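Local coordinates for protein carboxylesterase (Ferroplasma acidiphilum, PDB 3WJ2) that probably hydrolyses carboxylic esters, as a carboxylesterase of the alpha/beta-hydrolase fold from an acid-loving archaeon, at residues E93-D96 and N97-R100; E288-D291 and G292-N295. One frame throughout, in Å; residues are numbered along the deposited sequence.

In the fold
Both contacts illustrate one principle, the way a chain enters a helix, at two depths of the same alpha/beta-hydrolase fold. Contact 1 is the buried case: the loop after strand 78-82 turns into helix 96-106, close to the predicted nucleophile elbow, and a salt bridge and paired tyrosines supplement the backbone bonds. Contact 2, where the loop after strand 271-280 starts helix 291-303, is only partly buried and lies about 17 Å from the centre of the chain; a serine N-cap serves its backbone, while an aspartate reaches a second subunit. Asn97, on the first helix, meets Glu288 in the loop before the second: ND2 probably donates to OE2 at 2.9 Å.

Contact 1. Residues E93-D96 and N97-R100; sequences ETYD and NYCR
The carboxylate of Asp96 reaches along the first turn of helix 96-106 and overlaps the side chain of Arg100, its OD2 taking NE at 2.8 Å in a salt bridge. NE approaches from the syn side, 29° out of the carboxylate plane, whereas OD2 lies near the guanidinium plane at its edge. With CG turned away from its own backbone N (chi1 -171°), Asp96 faces the arginine, and a water joins OD1 to Arg100 NH2. OD1 also meets Tyr70 and Arg68 of strand 63-71, so the buried acid is shared between two arginines, which would probably favour its charged form. A leucine in place of Arg100 would probably leave OD2 without its charged mate and Val48 O without the donor NH1. Tyr95 and Tyr98 run alongside each other, planes at 90°, touching through their CD2 atoms at 3.8 Å; Tyr95 OH bonds Asp155 and Tyr98 OH pairs with Tyr81 OH. Cys99 N gives a nearly straight bond to Tyr95 O (2.9 Å). Asp96 N closes a type I turn onto Glu93 O, and two waters bridge Glu93 O to Asn97 N and Thr94 O to Tyr98 N: a beta turn leading into a helix N-terminus of the alpha/beta-hydrolase fold.

Contact 2. Residues E288-D291 and G292-N295; sequences EVSD and GARN
Ser290 closes the first turn of helix 291-303 as a classic N-cap: its OG accepts from Ala293 N at 3.0 Å, with an N-H...O angle of 171°. The hydroxyl can serve this amide because OG swings opposite the residue's own N (chi1 162°), back over the helix start. Here the contact is tight. The CB of Ala293 rests 3.6 Å from Ser290 OG, and both side chains lie against Met279, so the cap packs against strand 271-280, outermost in this chain's sheet. Gly292 N, lying too obliquely to bond OG itself, is taken up by a water that also accepts from OG, and Ser290 O receives Arg294 N at 2.9 Å to start the regular helical pattern.

Asp291 and Arg294, both partly exposed, form the looser flank. The CD of Arg294 comes no closer than 3.9 Å to Asp291 OD1, and although the carboxylate and guanidinium planes are nearly parallel, 5° apart, their charged atoms do not meet. Asp291 instead sends OD2 to Arg270 of the second subunit in a salt bridge, linking this helix start to the assembly. Separately, the buried Asn295 packs on Tyr307 of that subunit. The extended chain of Arg294 carries its guanidinium alongside the preceding loop, where NH1 bonds Phe287 O and lies 4.2 Å from Glu288 CA, which sits at the guanidinium edge.

Contact 1. Residues E93-D96 and N97-R100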
ATOM      1  N   GLU B  93      25.403 -26.694  -8.827  1.00 14.41           N
ATOM      2  CA  GLU B  93      24.887 -27.789  -8.047  1.00 15.21           C
ATOM      3  C   GLU B  93      23.765 -27.357  -7.149  1.00 15.17           C
ATOM      4  O   GLU B  93      22.773 -28.118  -7.112  1.00 16.39           O
ATOM      5  CB  GLU B  93      25.976 -28.493  -7.182  1.00 16.96           C
ATOM      6  CG  GLU B  93      27.145 -29.089  -8.052  1.00 24.31           C
ATOM      7  CD  GLU B  93      26.733 -30.066  -9.158  1.00 28.91           C
ATOM      8  OE1 GLU B  93      25.648 -30.671  -9.139  1.00 32.96           O
ATOM      9  OE2 GLU B  93      27.519 -30.159 -10.135  1.00 36.72           O
ATOM     10  N   THR B  94      23.837 -26.145  -6.547  1.00 13.37           N
ATOM     11  CA  THR B  94      22.745 -25.828  -5.623  1.00 15.66           C
ATOM     12  C   THR B  94      21.442 -25.501  -6.417  1.00 15.45           C
ATOM     13  O   THR B  94      20.325 -25.589  -5.877  1.00 16.95           O
ATOM     14  CB  THR B  94      23.042 -24.728  -4.669  1.00 15.04           C
ATOM     15  OG1 THR B  94      23.226 -23.470  -5.387  1.00 15.68           O
ATOM     16  CG2 THR B  94      24.339 -24.937  -3.908  1.00 17.20           C
ATOM     17  N   TYR B  95      21.627 -25.066  -7.685  1.00 12.95           N
ATOM     18  CA  TYR B  95      20.497 -24.792  -8.537  1.00 12.17           C
ATOM     19  C   TYR B  95      20.056 -25.975  -9.350  1.00 13.24           C
ATOM     20  O   TYR B  95      19.153 -25.810 -10.120  1.00 14.57           O
ATOM     21  CB  TYR B  95      20.843 -23.520  -9.506  1.00 11.15           C
ATOM     22  CG  TYR B  95      20.455 -22.245  -8.719  1.00  9.82           C
ATOM     23  CD1 TYR B  95      21.177 -21.846  -7.618  1.00 12.50           C
ATOM     24  CD2 TYR B  95      19.334 -21.475  -9.162  1.00 10.84           C
ATOM     25  CE1 TYR B  95      20.776 -20.644  -6.846  1.00 11.31           C
ATOM     26  CE2 TYR B  95      19.010 -20.342  -8.428  1.00  9.99           C
ATOM     27  CZ  TYR B  95      19.664 -19.971  -7.307  1.00  9.87           C
ATOM     28  OH  TYR B  95      19.282 -18.866  -6.594  1.00 13.42           O
ATOM     29  N   ASP B  96      20.681 -27.151  -9.230  1.00 13.48           N
ATOM     30  CA  ASP B  96      20.379 -28.134 -10.202  1.00 14.05           C
ATOM     31  C   ASP B  96      18.911 -28.661 -10.164  1.00 11.06           C
ATOM     32  O   ASP B  96      18.288 -28.872 -11.220  1.00 12.53           O
ATOM     33  CB  ASP B  96      21.403 -29.294  -9.893  1.00 14.34           C
ATOM     34  CG  ASP B  96      21.398 -30.381 -10.989  1.00 14.67           C
ATOM     35  OD1 ASP B  96      21.935 -30.183 -12.114  1.00 17.78           O
ATOM     36  OD2 ASP B  96      20.716 -31.420 -10.687  1.00 18.29           O
ATOM     37  N   ASN B  97      18.335 -28.852  -8.970  1.00 14.65           N
ATOM     38  CA  ASN B  97      16.948 -29.341  -8.872  1.00 14.24           C
ATOM     39  C   ASN B  97      16.016 -28.268  -9.590  1.00 11.97           C
ATOM     40  O   ASN B  97      15.180 -28.664 -10.389  1.00 13.38           O
ATOM     41  CB  ASN B  97      16.444 -29.494  -7.450  1.00 15.57           C
ATOM     42  CG  ASN B  97      16.894 -30.833  -6.817  1.00 19.78           C
ATOM     43  OD1 ASN B  97      17.819 -31.492  -7.348  1.00 22.24           O
ATOM     44  ND2 ASN B  97      16.270 -31.202  -5.735  1.00 24.12           N
ATOM     45  N   TYR B  98      16.300 -26.989  -9.324  1.00 15.10           N
ATOM     46  CA  TYR B  98      15.450 -25.945  -9.885  1.00 13.73           C
ATOM     47  C   TYR B  98      15.592 -25.834 -11.424  1.00 11.47           C
ATOM     48  O   TYR B  98      14.622 -25.757 -12.164  1.00 13.34           O
ATOM     49  CB  TYR B  98      15.830 -24.650  -9.206  1.00 10.90           C
ATOM     50  CG  TYR B  98      15.180 -23.393  -9.829  1.00 11.21           C
ATOM     51  CD1 TYR B  98      13.893 -23.010  -9.466  1.00 12.36           C
ATOM     52  CD2 TYR B  98      16.027 -22.586 -10.541  1.00 13.50           C
ATOM     53  CE1 TYR B  98      13.347 -21.821 -10.092  1.00 13.18           C
ATOM     54  CE2 TYR B  98      15.531 -21.445 -11.101  1.00 12.59           C
ATOM     55  CZ  TYR B  98      14.274 -21.089 -10.804  1.00 14.01           C
ATOM     56  OH  TYR B  98      13.718 -19.896 -11.279  1.00 15.48           O
ATOM     57  N   CYS B  99      16.838 -25.874 -11.939  1.00 11.32           N
ATOM     58  CA  CYS B  99      17.040 -25.829 -13.358  1.00 12.00           C
ATOM     59  C   CYS B  99      16.438 -26.999 -14.123  1.00 13.94           C
ATOM     60  O   CYS B  99      15.885 -26.861 -15.163  1.00 13.12           O
ATOM     61  CB  CYS B  99      18.512 -25.653 -13.675  1.00 13.39           C
ATOM     62  SG  CYS B  99      19.020 -23.897 -13.345  1.00 16.95           S
ATOM     63  N   ARG B 100      16.584 -28.193 -13.511  1.00 15.83           N
ATOM     64  CA  ARG B 100      15.826 -29.334 -14.029  1.00 17.14           C
ATOM     65  C   ARG B 100      14.310 -29.097 -14.147  1.00 15.30           C
ATOM     66  O   ARG B 100      13.739 -29.381 -15.179  1.00 15.76           O
ATOM     67  CB  ARG B 100      16.081 -30.560 -13.132  1.00 16.45           C
ATOM     68  CG  ARG B 100      17.524 -31.165 -13.328  1.00 17.12           C
ATOM     69  CD  ARG B 100      17.658 -32.102 -12.164  1.00 18.33           C
ATOM     70  NE  ARG B 100      18.895 -32.888 -12.258  1.00 18.04           N
ATOM     71  CZ  ARG B 100      18.994 -34.099 -12.822  1.00 25.18           C
ATOM     72  NH1 ARG B 100      17.955 -34.741 -13.386  1.00 20.51           N
ATOM     73  NH2 ARG B 100      20.207 -34.679 -12.841  1.00 23.00           N
TER
HETATM   74  O   HOH W   1      20.013 -28.876  -6.402  1.00 21.92           O
HETATM   75  O   HOH W   2      17.686 -26.248  -6.923  1.00 16.67           O
HETATM   76  O   HOH W   3      22.533 -32.757 -13.027  1.00 22.79           O
HETATM   77  O   HOH W   4      20.006 -32.386  -8.433  1.00 24.52           O

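Contact 2. Residues E288-D291 and G292-N295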
ATOM      1  N   GLU B 288       9.872 -26.547  -4.155  1.00 16.03           N
ATOM      2  CA  GLU B 288       9.587 -27.890  -3.597  1.00 19.12           C
ATOM      3  C   GLU B 288       8.858 -27.762  -2.282  1.00 21.34           C
ATOM      4  O   GLU B 288       8.468 -28.796  -1.694  1.00 24.50           O
ATOM      5  CB  GLU B 288      10.933 -28.622  -3.415  1.00 19.83           C
ATOM      6  CG  GLU B 288      11.587 -28.937  -4.720  1.00 22.89           C
ATOM      7  CD  GLU B 288      13.114 -29.169  -4.589  1.00 29.30           C
ATOM      8  OE1 GLU B 288      13.814 -28.380  -3.882  1.00 37.21           O
ATOM      9  OE2 GLU B 288      13.643 -30.109  -5.224  1.00 24.78           O
ATOM     10  N   VAL B 289       8.732 -26.588  -1.722  1.00 20.17           N
ATOM     11  CA  VAL B 289       8.097 -26.523  -0.410  1.00 21.48           C
ATOM     12  C   VAL B 289       6.839 -25.735  -0.399  1.00 20.57           C
ATOM     13  O   VAL B 289       6.075 -25.821   0.559  1.00 21.29           O
ATOM     14  CB  VAL B 289       9.071 -26.030   0.643  1.00 23.22           C
ATOM     15  CG1 VAL B 289      10.297 -27.069   0.806  1.00 28.14           C
ATOM     16  CG2 VAL B 289       9.548 -24.695   0.360  1.00 25.85           C
ATOM     17  N   SER B 290       6.623 -24.924  -1.446  1.00 17.72           N
ATOM     18  CA  SER B 290       5.362 -24.199  -1.593  1.00 17.09           C
ATOM     19  C   SER B 290       4.689 -24.444  -2.932  1.00 16.72           C
ATOM     20  O   SER B 290       5.305 -24.210  -3.973  1.00 15.44           O
ATOM     21  CB  SER B 290       5.657 -22.681  -1.431  1.00 18.30           C
ATOM     22  OG  SER B 290       4.548 -21.896  -1.979  1.00 16.94           O
ATOM     23  N   ASP B 291       3.456 -24.996  -2.924  1.00 15.23           N
ATOM     24  CA  ASP B 291       2.766 -25.316  -4.094  1.00 14.75           C
ATOM     25  C   ASP B 291       2.435 -23.993  -4.846  1.00 12.53           C
ATOM     26  O   ASP B 291       2.371 -23.995  -6.088  1.00 14.26           O
ATOM     27  CB  ASP B 291       1.472 -26.128  -3.849  1.00 15.46           C
ATOM     28  CG  ASP B 291       0.928 -26.682  -5.160  1.00 16.66           C
ATOM     29  OD1 ASP B 291       1.643 -27.490  -5.833  1.00 20.16           O
ATOM     30  OD2 ASP B 291      -0.171 -26.272  -5.587  1.00 18.02           O
ATOM     31  N   GLY B 292       2.066 -22.963  -4.096  1.00 13.29           N
ATOM     32  CA  GLY B 292       1.810 -21.652  -4.766  1.00 13.56           C
ATOM     33  C   GLY B 292       3.057 -21.231  -5.550  1.00 13.91           C
ATOM     34  O   GLY B 292       2.879 -20.815  -6.744  1.00 13.01           O
ATOM     35  N   ALA B 293       4.223 -21.262  -4.919  1.00 13.72           N
ATOM     36  CA  ALA B 293       5.476 -20.878  -5.623  1.00  9.68           C
ATOM     37  C   ALA B 293       5.699 -21.792  -6.833  1.00 12.81           C
ATOM     38  O   ALA B 293       6.041 -21.382  -7.929  1.00 11.94           O
ATOM     39  CB  ALA B 293       6.609 -20.872  -4.714  1.00 12.13           C
ATOM     40  N   ARG B 294       5.567 -23.120  -6.638  1.00 11.87           N
ATOM     41  CA  ARG B 294       5.648 -24.042  -7.768  1.00 12.45           C
ATOM     42  C   ARG B 294       4.743 -23.672  -8.934  1.00 11.80           C
ATOM     43  O   ARG B 294       5.160 -23.754 -10.107  1.00 12.27           O
ATOM     44  CB  ARG B 294       5.276 -25.478  -7.239  1.00 13.69           C
ATOM     45  CG  ARG B 294       5.559 -26.544  -8.261  1.00 18.33           C
ATOM     46  CD  ARG B 294       5.141 -27.881  -7.488  1.00 21.76           C
ATOM     47  NE  ARG B 294       5.705 -28.961  -8.306  1.00 26.10           N
ATOM     48  CZ  ARG B 294       6.875 -29.581  -8.057  1.00 25.21           C
ATOM     49  NH1 ARG B 294       7.614 -29.338  -6.970  1.00 29.61           N
ATOM     50  NH2 ARG B 294       7.271 -30.526  -8.887  1.00 29.88           N
ATOM     51  N   ASN B 295       3.479 -23.324  -8.688  1.00 10.18           N
ATOM     52  CA  ASN B 295       2.548 -22.966  -9.742  1.00 11.41           C
ATOM     53  C   ASN B 295       3.015 -21.633 -10.436  1.00 10.84           C
ATOM     54  O   ASN B 295       2.845 -21.550 -11.650  1.00 11.42           O
ATOM     55  CB  ASN B 295       1.181 -22.787  -9.191  1.00 12.55           C
ATOM     56  CG  ASN B 295       0.513 -24.104  -8.976  1.00 17.49           C
ATOM     57  OD1 ASN B 295      -0.094 -24.323  -7.896  1.00 24.17           O
ATOM     58  ND2 ASN B 295       0.621 -24.973  -9.926  1.00 19.24           N
TER
HETATM   59  O   HOH W   5       1.702 -22.494  -1.204  1.00 21.66           O